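Local coordinates for protein drebrin (Homo sapiens, PDB 5Y1Z) that probably binds actin filaments through its N-terminal domain of the ADF/cofilin family, at residues G51-L56 against I126-I131. Residues are numbered along the deposited sequence; the frame is centred on the assembly and turned at random.
Sequences GGLQEL and IDAGAI
Asp127 OD1 accepts from Ala130 N at 2.7 Å, with an N-H...O angle of 161°, and this bond N-caps the helix 128-134 at the very turn that faces Leu53 through Ala128. The donor meets the oxygen on its anti side, 16° out of the carboxylate plane, and Ile131 N closes the first helical turn on Asp127 O at 3.0 Å. In this ADF-homology domain the capped helix and the short helix 52-56 lie on the same face of the mixed sheet, and their meeting is wholly apolar, with no hydrogen bond between 51-56 and 126-131.

Leu53 carries it, contributing about half of the 186 Å² buried. With CG anti to its carbonyl carbon (chi1 -74°), the side chain extends towards 126-131 and splits its two methyls between different partners. CD1 rests against the backbone of the capped turn, 3.9 Å from Ala128 CA, and lies 4.2 Å from Ala128 CB. CD2 faces the loop leading into the helix, 4.2 Å from CG2 of Ile126, the residue just before the N-cap, the two side chains passing at a slant.

Beneath them the sheet supplies the floor: Leu53 and Ile126 both touch Ile85, Leu53 also reaches Cys70, and Ile131 lies on Val83 and Val118. The closest approach is tip to tip, Leu53 CD1 to Ile131 CD1 at 3.8 Å.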
# COMPACT_ATOMS: atom_id res chain seq x y z
N GLY A 51 -5.60 7.96 31.73
CA GLY A 51 -5.45 9.39 31.78
C GLY A 51 -5.75 10.12 30.50
O GLY A 51 -5.51 11.33 30.44
N GLY A 52 -6.20 9.44 29.45
CA GLY A 52 -6.59 10.13 28.23
C GLY A 52 -5.52 11.01 27.59
O GLY A 52 -4.31 10.91 27.83
N LEU A 53 -6.04 11.96 26.80
CA LEU A 53 -5.19 12.83 25.98
C LEU A 53 -4.16 13.56 26.82
O LEU A 53 -3.03 13.81 26.37
CB LEU A 53 -6.07 13.83 25.24
CG LEU A 53 -6.87 13.28 24.08
CD1 LEU A 53 -7.83 14.37 23.62
CD2 LEU A 53 -5.92 12.87 22.96
N GLN A 54 -4.53 13.94 28.04
CA GLN A 54 -3.62 14.73 28.86
C GLN A 54 -2.36 13.93 29.15
O GLN A 54 -1.25 14.43 29.01
CB GLN A 54 -4.30 15.15 30.15
CG GLN A 54 -3.40 15.87 31.15
CD GLN A 54 -3.88 15.66 32.58
OE1 GLN A 54 -4.35 14.57 32.92
NE2 GLN A 54 -3.78 16.70 33.41
N GLU A 55 -2.54 12.66 29.53
CA GLU A 55 -1.39 11.81 29.78
C GLU A 55 -0.68 11.46 28.48
O GLU A 55 0.55 11.54 28.40
CB GLU A 55 -1.84 10.54 30.50
CG GLU A 55 -0.76 9.48 30.65
CD GLU A 55 0.33 9.88 31.64
OE1 GLU A 55 1.44 9.32 31.55
OE2 GLU A 55 0.07 10.73 32.52
N LEU A 56 -1.44 11.11 27.44
CA LEU A 56 -0.82 10.65 26.21
C LEU A 56 0.12 11.71 25.64
O LEU A 56 1.27 11.41 25.30
CB LEU A 56 -1.89 10.26 25.19
CG LEU A 56 -1.42 10.16 23.73
CD1 LEU A 56 -0.47 8.99 23.49
CD2 LEU A 56 -2.63 10.06 22.84
N ILE A 126 -2.39 19.36 20.79
CA ILE A 126 -3.26 18.34 21.37
C ILE A 126 -4.07 18.93 22.51
O ILE A 126 -3.77 18.71 23.69
CB ILE A 126 -2.42 17.14 21.82
CG1 ILE A 126 -1.65 16.62 20.60
CG2 ILE A 126 -3.27 16.05 22.47
CD1 ILE A 126 -0.73 15.54 20.90
N ASP A 127 -5.11 19.69 22.15
CA ASP A 127 -6.02 20.34 23.09
C ASP A 127 -7.28 19.50 23.25
O ASP A 127 -8.10 19.42 22.32
CB ASP A 127 -6.35 21.75 22.61
CG ASP A 127 -7.22 22.49 23.58
OD1 ASP A 127 -8.43 22.21 23.61
OD2 ASP A 127 -6.69 23.34 24.32
N ALA A 128 -7.45 18.91 24.44
CA ALA A 128 -8.60 18.05 24.71
C ALA A 128 -9.93 18.73 24.37
O ALA A 128 -10.85 18.09 23.84
CB ALA A 128 -8.57 17.62 26.18
N GLY A 129 -10.05 20.03 24.67
CA GLY A 129 -11.25 20.76 24.29
C GLY A 129 -11.46 20.79 22.79
O GLY A 129 -12.50 20.36 22.29
N ALA A 130 -10.45 21.25 22.04
CA ALA A 130 -10.60 21.39 20.59
C ALA A 130 -10.97 20.06 19.95
O ALA A 130 -11.87 19.99 19.10
CB ALA A 130 -9.32 21.95 19.99
N ILE A 131 -10.27 18.99 20.34
CA ILE A 131 -10.62 17.66 19.84
C ILE A 131 -12.06 17.30 20.21
O ILE A 131 -12.81 16.77 19.39
CB ILE A 131 -9.61 16.63 20.37
CG1 ILE A 131 -8.26 16.80 19.65
CG2 ILE A 131 -10.14 15.21 20.19
CD1 ILE A 131 -7.13 16.04 20.28